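Local coordinates for protein cytochrome c2 (Rhodobacter sphaeroides, PDB 1CXC) that carries electrons through its covalently bound heme c, serving as donor to the oxidized bacteriochlorophyll in bacterial photosynthesis, at residues A[3-9]-A[111-116]; A[63-69]-A[86-91]. All coordinates share one frame; numbering follows the deposited sequence.

Interaction 1 (A[3-9]-A[111-116]); sequences GDPEAGA and HNIWAY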
loop_
_atom_site.group_PDB
_atom_site.type_symbol
_atom_site.label_atom_id
_atom_site.label_comp_id
_atom_site.label_asym_id
_atom_site.label_seq_id
_atom_site.Cartn_x
_atom_site.Cartn_y
_atom_site.Cartn_z
ATOM N N GLY A 3 -10.082 9.434 -8.671
ATOM C CA GLY A 3 -9.445 10.292 -7.691
ATOM C C GLY A 3 -8.565 11.333 -8.353
ATOM O O GLY A 3 -8.320 11.305 -9.556
ATOM N N ASP A 4 -8.112 12.304 -7.571
ATOM C CA ASP A 4 -7.265 13.361 -8.111
ATOM C C ASP A 4 -5.816 13.106 -7.754
ATOM O O ASP A 4 -5.479 13.051 -6.578
ATOM C CB ASP A 4 -7.720 14.686 -7.492
ATOM C CG ASP A 4 -6.748 15.857 -7.554
ATOM O OD1 ASP A 4 -5.867 15.848 -8.398
ATOM O OD2 ASP A 4 -7.175 16.907 -7.106
ATOM N N PRO A 5 -4.988 12.734 -8.721
ATOM C CA PRO A 5 -3.603 12.394 -8.469
ATOM C C PRO A 5 -2.787 13.494 -7.788
ATOM O O PRO A 5 -1.741 13.174 -7.218
ATOM C CB PRO A 5 -3.049 12.046 -9.838
ATOM C CG PRO A 5 -4.020 12.535 -10.875
ATOM C CD PRO A 5 -5.264 12.986 -10.133
ATOM N N GLU A 6 -2.978 14.771 -8.176
ATOM C CA GLU A 6 -2.194 15.840 -7.559
ATOM C C GLU A 6 -2.543 15.957 -6.089
ATOM O O GLU A 6 -1.682 16.230 -5.249
ATOM C CB GLU A 6 -2.439 17.168 -8.267
ATOM C CG GLU A 6 -2.292 17.062 -9.773
ATOM C CD GLU A 6 -2.468 18.395 -10.478
ATOM O OE1 GLU A 6 -3.611 18.853 -10.578
ATOM O OE2 GLU A 6 -1.463 19.094 -10.618
ATOM N N ALA A 7 -3.838 15.902 -5.762
ATOM C CA ALA A 7 -4.215 15.935 -4.373
ATOM C C ALA A 7 -3.648 14.678 -3.733
ATOM O O ALA A 7 -3.308 14.635 -2.552
ATOM C CB ALA A 7 -5.724 15.901 -4.236
ATOM N N GLY A 8 -3.627 13.566 -4.468
ATOM C CA GLY A 8 -3.052 12.343 -3.917
ATOM C C GLY A 8 -1.583 12.520 -3.563
ATOM O O GLY A 8 -1.095 11.841 -2.665
ATOM N N ALA A 9 -0.789 13.096 -4.474
ATOM C CA ALA A 9 0.626 13.309 -4.198
ATOM C C ALA A 9 0.814 14.009 -2.863
ATOM O O ALA A 9 1.824 13.786 -2.209
ATOM C CB ALA A 9 1.236 14.194 -5.274
ATOM N N HIS A 111 -8.747 7.325 -2.136
ATOM C CA HIS A 111 -8.943 7.280 -3.564
ATOM C C HIS A 111 -7.946 8.185 -4.283
ATOM O O HIS A 111 -7.520 7.879 -5.380
ATOM C CB HIS A 111 -10.356 7.725 -3.906
ATOM C CG HIS A 111 -11.407 6.689 -3.571
ATOM N ND1 HIS A 111 -11.527 5.565 -4.254
ATOM C CD2 HIS A 111 -12.341 6.761 -2.588
ATOM C CE1 HIS A 111 -12.508 4.919 -3.695
ATOM N NE2 HIS A 111 -13.008 5.639 -2.714
ATOM N N ASN A 112 -7.642 9.380 -3.748
ATOM C CA ASN A 112 -6.684 10.280 -4.396
ATOM C C ASN A 112 -5.296 9.677 -4.452
ATOM O O ASN A 112 -4.571 9.808 -5.440
ATOM C CB ASN A 112 -6.615 11.617 -3.671
ATOM C CG ASN A 112 -7.909 12.416 -3.775
ATOM O OD1 ASN A 112 -8.192 13.291 -2.935
ATOM N ND2 ASN A 112 -8.761 12.121 -4.767
ATOM N N ILE A 113 -4.878 9.060 -3.367
ATOM C CA ILE A 113 -3.586 8.419 -3.317
ATOM C C ILE A 113 -3.542 7.247 -4.296
ATOM O O ILE A 113 -2.572 7.096 -5.034
ATOM C CB ILE A 113 -3.297 7.953 -1.881
ATOM C CG1 ILE A 113 -2.984 9.135 -0.963
ATOM C CG2 ILE A 113 -2.143 6.958 -1.892
ATOM C CD1 ILE A 113 -2.831 8.726 0.507
ATOM N N TRP A 114 -4.655 6.527 -4.499
ATOM C CA TRP A 114 -4.623 5.440 -5.468
ATOM C C TRP A 114 -4.466 6.016 -6.873
ATOM O O TRP A 114 -3.727 5.489 -7.703
ATOM C CB TRP A 114 -5.909 4.605 -5.394
ATOM C CG TRP A 114 -5.858 3.414 -6.380
ATOM C CD1 TRP A 114 -6.584 3.425 -7.542
ATOM C CD2 TRP A 114 -5.077 2.296 -6.264
ATOM N NE1 TRP A 114 -6.282 2.292 -8.171
ATOM C CE2 TRP A 114 -5.369 1.605 -7.445
ATOM C CE3 TRP A 114 -4.167 1.791 -5.356
ATOM C CZ2 TRP A 114 -4.740 0.395 -7.734
ATOM C CZ3 TRP A 114 -3.550 0.577 -5.640
ATOM C CH2 TRP A 114 -3.832 -0.116 -6.815
ATOM N N ALA A 115 -5.123 7.136 -7.172
ATOM C CA ALA A 115 -4.991 7.721 -8.489
ATOM C C ALA A 115 -3.562 8.214 -8.742
ATOM O O ALA A 115 -3.024 8.111 -9.853
ATOM C CB ALA A 115 -5.956 8.898 -8.622
ATOM N N TYR A 116 -2.894 8.675 -7.679
ATOM C CA TYR A 116 -1.518 9.136 -7.775
ATOM C C TYR A 116 -0.599 7.941 -8.053
ATOM O O TYR A 116 0.230 7.954 -8.958
ATOM C CB TYR A 116 -1.165 9.824 -6.446
ATOM C CG TYR A 116 0.315 10.096 -6.216
ATOM C CD1 TYR A 116 1.014 10.890 -7.112
ATOM C CD2 TYR A 116 0.951 9.541 -5.128
ATOM C CE1 TYR A 116 2.367 11.137 -6.933
ATOM C CE2 TYR A 116 2.296 9.778 -4.941
ATOM C CZ TYR A 116 2.995 10.573 -5.842
ATOM O OH TYR A 116 4.354 10.796 -5.663
HETATM O O HOH W 1 -9.078 6.890 -7.572
#
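Tyr116 has the backbone of Ala9, N and CA, over one ring face: Ala9 CA sits 3.6 Å from the ring centroid, only 4° off the normal, a CH-pi contact. Ala9 CB leans toward the CE1 side, 3.7 Å from Tyr116 CE1, while Pro5 O and Gly8 O approach obliquely. The ring reaches this place because CG is anti to the backbone N (chi1 167°), and beyond the contact Tyr116 touches Ile29 and Ala30. Asn112 CB lies 3.4 Å from Asp4 O, and its amide end lies beside Asp4 N. Helices 5-9 and 111-116 cross at -102° with their axes 6.8 Å apart, the crossing of N- and C-terminal helices that marks the cytochrome c fold. Gly8 makes this closeness possible: its CA meets Asn112 O at 3.3 Å in a CA-H...O contact, and a CB would clash with that oxygen and with Tyr116 CB. Ala115 CB packs against Gly3 O at 3.5 Å. Asp4 caps helix 5-9 through weak bonds from Glu6 N and Ala7 N to OD1. Ile113 CG1 touches Gly8 O, and its side chain also reaches the heme. Glycine and alanine backbone thus fits against the Tyr116 ring and Asn112 side chain, with one water, 2.9 Å from both Gly3 N and His111 O, as the clear polar bridge.

Interaction 2 (A[63-69]-A[86-91]); sequences EAGAKGL and FLKEYT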
loop_
_atom_site.group_PDB
_atom_site.type_symbol
_atom_site.label_atom_id
_atom_site.label_comp_id
_atom_site.label_asym_id
_atom_site.label_seq_id
_atom_site.Cartn_x
_atom_site.Cartn_y
_atom_site.Cartn_z
ATOM N N GLU A 63 -0.384 -14.318 4.243
ATOM C CA GLU A 63 -1.528 -15.179 4.072
ATOM C C GLU A 63 -2.490 -14.624 3.025
ATOM O O GLU A 63 -3.158 -15.382 2.317
ATOM C CB GLU A 63 -2.226 -15.246 5.409
ATOM C CG GLU A 63 -3.230 -16.374 5.501
ATOM C CD GLU A 63 -3.997 -16.402 6.820
ATOM O OE1 GLU A 63 -3.423 -16.061 7.860
ATOM O OE2 GLU A 63 -5.131 -16.881 6.812
ATOM N N ALA A 64 -2.891 -13.363 3.192
ATOM C CA ALA A 64 -3.790 -12.748 2.241
ATOM C C ALA A 64 -3.268 -12.856 0.817
ATOM O O ALA A 64 -4.051 -12.930 -0.126
ATOM C CB ALA A 64 -3.938 -11.271 2.578
ATOM N N GLY A 65 -1.988 -12.562 0.601
ATOM C CA GLY A 65 -1.429 -12.680 -0.730
ATOM C C GLY A 65 -1.564 -14.125 -1.217
ATOM O O GLY A 65 -1.749 -14.350 -2.419
ATOM N N ALA A 66 -1.206 -15.110 -0.368
ATOM C CA ALA A 66 -1.359 -16.526 -0.767
ATOM C C ALA A 66 -2.794 -16.829 -1.182
ATOM O O ALA A 66 -3.032 -17.644 -2.063
ATOM C CB ALA A 66 -1.042 -17.471 0.380
ATOM N N LYS A 67 -3.761 -16.214 -0.511
ATOM C CA LYS A 67 -5.154 -16.383 -0.842
ATOM C C LYS A 67 -5.418 -15.834 -2.228
ATOM O O LYS A 67 -6.561 -15.790 -2.649
ATOM C CB LYS A 67 -6.023 -15.610 0.141
ATOM C CG LYS A 67 -6.895 -16.474 1.034
ATOM C CD LYS A 67 -6.414 -16.428 2.478
ATOM C CE LYS A 67 -6.059 -17.828 2.972
ATOM N NZ LYS A 67 -4.636 -18.104 2.822
ATOM N N GLY A 68 -4.556 -14.949 -2.698
ATOM C CA GLY A 68 -4.758 -14.403 -4.020
ATOM C C GLY A 68 -5.032 -12.903 -4.037
ATOM O O GLY A 68 -5.189 -12.344 -5.114
ATOM N N LEU A 69 -4.769 -12.182 -2.943
ATOM C CA LEU A 69 -5.014 -10.741 -2.953
ATOM C C LEU A 69 -3.962 -9.934 -3.709
ATOM O O LEU A 69 -2.768 -10.186 -3.577
ATOM C CB LEU A 69 -5.071 -10.202 -1.540
ATOM C CG LEU A 69 -4.934 -8.677 -1.400
ATOM C CD1 LEU A 69 -6.138 -7.989 -2.014
ATOM C CD2 LEU A 69 -4.757 -8.273 0.061
ATOM N N PHE A 86 -9.139 -5.044 7.873
ATOM C CA PHE A 86 -9.142 -5.533 6.513
ATOM C C PHE A 86 -8.531 -6.917 6.431
ATOM O O PHE A 86 -9.094 -7.790 5.796
ATOM C CB PHE A 86 -8.328 -4.611 5.616
ATOM C CG PHE A 86 -8.166 -5.176 4.219
ATOM C CD1 PHE A 86 -9.152 -4.961 3.273
ATOM C CD2 PHE A 86 -7.059 -5.932 3.905
ATOM C CE1 PHE A 86 -9.022 -5.493 2.009
ATOM C CE2 PHE A 86 -6.935 -6.467 2.642
ATOM C CZ PHE A 86 -7.910 -6.241 1.700
ATOM N N LEU A 87 -7.380 -7.133 7.072
ATOM C CA LEU A 87 -6.684 -8.413 7.008
ATOM C C LEU A 87 -7.484 -9.509 7.694
ATOM O O LEU A 87 -7.524 -10.644 7.207
ATOM C CB LEU A 87 -5.343 -8.296 7.691
ATOM C CG LEU A 87 -4.048 -8.244 6.891
ATOM C CD1 LEU A 87 -4.247 -7.971 5.418
ATOM C CD2 LEU A 87 -3.083 -7.273 7.556
ATOM N N LYS A 88 -8.213 -9.196 8.767
ATOM C CA LYS A 88 -9.012 -10.234 9.411
ATOM C C LYS A 88 -10.187 -10.669 8.519
ATOM O O LYS A 88 -10.485 -11.850 8.354
ATOM C CB LYS A 88 -9.599 -9.706 10.690
ATOM C CG LYS A 88 -8.601 -9.531 11.800
ATOM C CD LYS A 88 -9.418 -9.321 13.052
ATOM C CE LYS A 88 -8.597 -8.641 14.126
ATOM N NZ LYS A 88 -7.602 -9.539 14.675
ATOM N N GLU A 89 -10.841 -9.740 7.838
ATOM C CA GLU A 89 -11.963 -10.139 7.024
ATOM C C GLU A 89 -11.523 -10.906 5.808
ATOM O O GLU A 89 -12.241 -11.771 5.324
ATOM C CB GLU A 89 -12.766 -8.920 6.594
ATOM C CG GLU A 89 -13.333 -8.143 7.779
ATOM C CD GLU A 89 -14.037 -6.836 7.420
ATOM N N TYR A 90 -10.568 -10.341 5.084
ATOM C CA TYR A 90 -10.082 -10.973 3.882
ATOM C C TYR A 90 -9.598 -12.391 4.137
ATOM O O TYR A 90 -9.699 -13.250 3.266
ATOM C CB TYR A 90 -8.941 -10.149 3.310
ATOM C CG TYR A 90 -8.622 -10.555 1.888
ATOM C CD1 TYR A 90 -9.355 -10.018 0.844
ATOM C CD2 TYR A 90 -7.718 -11.566 1.649
ATOM C CE1 TYR A 90 -9.192 -10.514 -0.435
ATOM C CE2 TYR A 90 -7.561 -12.062 0.375
ATOM C CZ TYR A 90 -8.296 -11.532 -0.647
ATOM O OH TYR A 90 -8.090 -11.978 -1.929
ATOM N N THR A 91 -8.621 -12.475 5.015
ATOM C CA THR A 91 -7.987 -13.718 5.384
ATOM C C THR A 91 -8.959 -14.750 5.980
ATOM O O THR A 91 -8.789 -15.960 5.811
ATOM C CB THR A 91 -6.919 -13.258 6.370
ATOM O OG1 THR A 91 -5.665 -13.574 5.817
ATOM C CG2 THR A 91 -7.120 -13.779 7.759
#
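Tyr90 lays one ring face on Leu69, with Ala64 CB at the CD2 rim on the same side, 3.9 Å from Tyr90 CD2. With CG anti to the backbone N (chi1 -166°), the ring extends toward the other segment and presents that face to Leu69 CG; Leu69 CB lies 3.6 Å from Tyr90 CZ. Lys67 CB comes up at the ring edge, 3.9 Å from Tyr90 CE2. The phenol OH of Tyr90 stands 3.5 Å from Leu69 CA. Leu69 CD2 meets the edge of Phe86 in the ring plane, 3.8 Å from Phe86 CE2; the two side chains arrive from opposite directions. The turn bringing Leu69 to these rings is a Schellman motif, in which Gly68 takes a positive phi (116°) and Gly68 N and Leu69 N bond back into the last helical turn. Replacing Tyr90 with an alanine would probably leave the Leu69 side chain and Ala64 CB without the ring they pack on, and Lys67 CB without its edge. At the far end Glu63 crosses Thr91 at about a right angle, Glu63 CD 3.4 Å from Thr91 OG1. Lys67 bends back at chi2, chi3 and chi4, and Lys67 NZ donates to Glu63 O (3.1 Å), reaching it from the opposite face to Lys67 N. Leu87 CD1 lies near Ala64 CB, and the Leu87 side chain also approaches the heme.

How the interactions relate
From the N terminus the chain enters helix 5-11, whose partner in interaction 1 comes only with helix 107-120, so this contact closes a loop of 101 residues around most of the molecule. Inside that loop, helix 59-66 and the turn after it run on through helix 73-81 to helix 83-91, where interaction 2 closes a much shorter loop of 16 residues. The contacts are therefore nested, not crossed. The centres of interactions 1 and 2 are about 25 Å apart. They do not touch and lie on opposite sides of the chain's centre. Interaction 1 joins the terminal helices; interaction 2 ties together two middle helices. Ile113 touches the heme, and the Leu87 side chain comes within about 4 Å of it; helix 73-81 touches side chains of both contacts.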